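Local coordinates for pectinesterase inhibitor (Actinidia chinensis, PDB 1XG2), which inhibits pectin methylesterase and may take part in regulating fruit ripening, at residues 54-57 with 58-62. Residues are numbered along the deposited sequence; the frame is centred on the assembly and turned at random.
Sequences KIIA and SLTNQ
From K54 to A57 each carbonyl accepts the amide N-H four residues on, in S58, L59, T60 and N61, so near the C-terminal end of helix 34-60 the i to i+4 bonding is regular, with T60 N 3.0 Å from I56 O and its N-H...O angle an almost straight 167°. I55 and L59, one turn apart, run alongside one another on the same flank of the helix. With chi1 of I55 at -72°, CG1 lies beside the backbone N and CG2 is anti to it, and this CG2 methyl meets CD1 of L59 at 3.9 Å. CG of L59 lies beside its own backbone N, 3.3 Å from I55 O. The beta-branch of I55 puts a methyl close to the backbone, and the gamma-branch of L59 carries CD1 to it; both are apolar and suit this partly exposed flank, where I55 also touches Q128 and L59 touches Y72. In T60 a chi1 of -64° turns the hydroxyl back toward the preceding turn, with OG1 3.0 Å from I56 O, while the side chain packs on Y72. I56 is buried against C75, Y79 and L129, a place fitted to a bulky apolar residue, whereas A57 and S58, small, and K54, long and charged, occupy exposed positions. Q62 N makes a weak bond to L59 O, at 3.4 Å. The arrangement is that of an amphipathic helix near its C-terminal end, here packing against helices 66-95 and 127-149 in the four-helix bundle of the inhibitor.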
ATOM      1  N   LYS B  54     -14.365  13.640 -13.601  1.00 17.07           N
ATOM      2  CA  LYS B  54     -15.547  14.482 -13.856  1.00 17.31           C
ATOM      3  C   LYS B  54     -16.843  13.709 -13.697  1.00 16.37           C
ATOM      4  O   LYS B  54     -17.829  14.248 -13.206  1.00 16.26           O
ATOM      5  CB  LYS B  54     -15.473  15.102 -15.248  1.00 17.66           C
ATOM      6  CG  LYS B  54     -14.258  15.967 -15.448  1.00 19.54           C
ATOM      7  CD  LYS B  54     -14.201  16.518 -16.853  1.00 23.91           C
ATOM      8  CE  LYS B  54     -13.142  17.591 -16.940  1.00 27.39           C
ATOM      9  NZ  LYS B  54     -12.514  17.601 -18.290  1.00 31.39           N
ATOM     10  N   ILE B  55     -16.837  12.438 -14.103  1.00 15.77           N
ATOM     11  CA  ILE B  55     -17.976  11.552 -13.913  1.00 15.79           C
ATOM     12  C   ILE B  55     -18.293  11.402 -12.427  1.00 15.16           C
ATOM     13  O   ILE B  55     -19.455  11.468 -12.022  1.00 14.07           O
ATOM     14  CB  ILE B  55     -17.724  10.176 -14.551  1.00 15.34           C
ATOM     15  CG1 ILE B  55     -17.785  10.312 -16.074  1.00 17.01           C
ATOM     16  CG2 ILE B  55     -18.743   9.142 -14.024  1.00 17.00           C
ATOM     17  CD1 ILE B  55     -17.289   9.081 -16.831  1.00 18.23           C
ATOM     18  N   ILE B  56     -17.262  11.216 -11.612  1.00 15.05           N
ATOM     19  CA  ILE B  56     -17.459  11.078 -10.170  1.00 15.33           C
ATOM     20  C   ILE B  56     -18.006  12.372  -9.575  1.00 15.85           C
ATOM     21  O   ILE B  56     -18.922  12.336  -8.767  1.00 16.85           O
ATOM     22  CB  ILE B  56     -16.143  10.653  -9.463  1.00 14.93           C
ATOM     23  CG1 ILE B  56     -15.734   9.251  -9.926  1.00 15.44           C
ATOM     24  CG2 ILE B  56     -16.325  10.646  -7.974  1.00 14.74           C
ATOM     25  CD1 ILE B  56     -14.229   8.962  -9.753  1.00 15.75           C
ATOM     26  N   ALA B  57     -17.450  13.505  -9.977  1.00 16.63           N
ATOM     27  CA  ALA B  57     -17.935  14.795  -9.489  1.00 17.43           C
ATOM     28  C   ALA B  57     -19.436  14.936  -9.817  1.00 17.86           C
ATOM     29  O   ALA B  57     -20.233  15.370  -8.977  1.00 17.83           O
ATOM     30  CB  ALA B  57     -17.137  15.907 -10.098  1.00 17.32           C
ATOM     31  N   SER B  58     -19.820  14.497 -11.011  1.00 18.30           N
ATOM     32  CA  SER B  58     -21.212  14.596 -11.460  1.00 18.85           C
ATOM     33  C   SER B  58     -22.134  13.681 -10.645  1.00 19.22           C
ATOM     34  O   SER B  58     -23.222  14.098 -10.243  1.00 19.18           O
ATOM     35  CB  SER B  58     -21.298  14.320 -12.977  1.00 19.08           C
ATOM     36  OG  SER B  58     -22.602  14.525 -13.494  1.00 20.53           O
ATOM     37  N   LEU B  59     -21.687  12.456 -10.354  1.00 19.24           N
ATOM     38  CA  LEU B  59     -22.445  11.520  -9.520  1.00 19.72           C
ATOM     39  C   LEU B  59     -22.642  12.021  -8.084  1.00 20.78           C
ATOM     40  O   LEU B  59     -23.718  11.850  -7.508  1.00 20.64           O
ATOM     41  CB  LEU B  59     -21.758  10.147  -9.499  1.00 19.36           C
ATOM     42  CG  LEU B  59     -21.776   9.399 -10.834  1.00 19.45           C
ATOM     43  CD1 LEU B  59     -20.819   8.215 -10.841  1.00 20.63           C
ATOM     44  CD2 LEU B  59     -23.186   8.930 -11.158  1.00 19.20           C
ATOM     45  N   THR B  60     -21.593  12.620  -7.527  1.00 22.29           N
ATOM     46  CA  THR B  60     -21.606  13.259  -6.210  1.00 24.30           C
ATOM     47  C   THR B  60     -22.633  14.400  -6.156  1.00 24.73           C
ATOM     48  O   THR B  60     -23.394  14.520  -5.204  1.00 24.41           O
ATOM     49  CB  THR B  60     -20.194  13.841  -5.902  1.00 24.58           C
ATOM     50  OG1 THR B  60     -19.231  12.778  -5.804  0.50 26.16           O
ATOM     51  CG2 THR B  60     -20.151  14.507  -4.536  0.50 25.42           C
ATOM     52  N   ASN B  61     -22.629  15.225  -7.198  1.00 25.72           N
ATOM     53  CA  ASN B  61     -23.468  16.419  -7.289  1.00 26.56           C
ATOM     54  C   ASN B  61     -24.976  16.108  -7.324  1.00 26.76           C
ATOM     55  O   ASN B  61     -25.803  17.021  -7.188  1.00 27.72           O
ATOM     56  CB  ASN B  61     -23.053  17.208  -8.537  1.00 27.26           C
ATOM     57  CG  ASN B  61     -23.612  18.624  -8.562  1.00 29.87           C
ATOM     58  OD1 ASN B  61     -23.330  19.433  -7.678  1.00 33.71           O
ATOM     59  ND2 ASN B  61     -24.389  18.932  -9.596  1.00 33.13           N
ATOM     60  N   GLN B  62     -25.342  14.841  -7.525  1.00 26.50           N
ATOM     61  CA  GLN B  62     -26.749  14.429  -7.521  1.00 26.89           C
ATOM     62  C   GLN B  62     -27.085  13.476  -6.368  1.00 26.73           C
ATOM     63  O   GLN B  62     -28.166  12.897  -6.325  1.00 27.10           O
ATOM     64  CB  GLN B  62     -27.114  13.776  -8.856  1.00 26.99           C
ATOM     65  CG  GLN B  62     -26.307  12.536  -9.210  1.00 27.45           C
ATOM     66  CD  GLN B  62     -26.966  11.697 -10.269  1.00 27.75           C
ATOM     67  OE1 GLN B  62     -28.057  11.159 -10.050  1.00 28.40           O
ATOM     68  NE2 GLN B  62     -26.304  11.559 -11.422  1.00 28.10           N
TER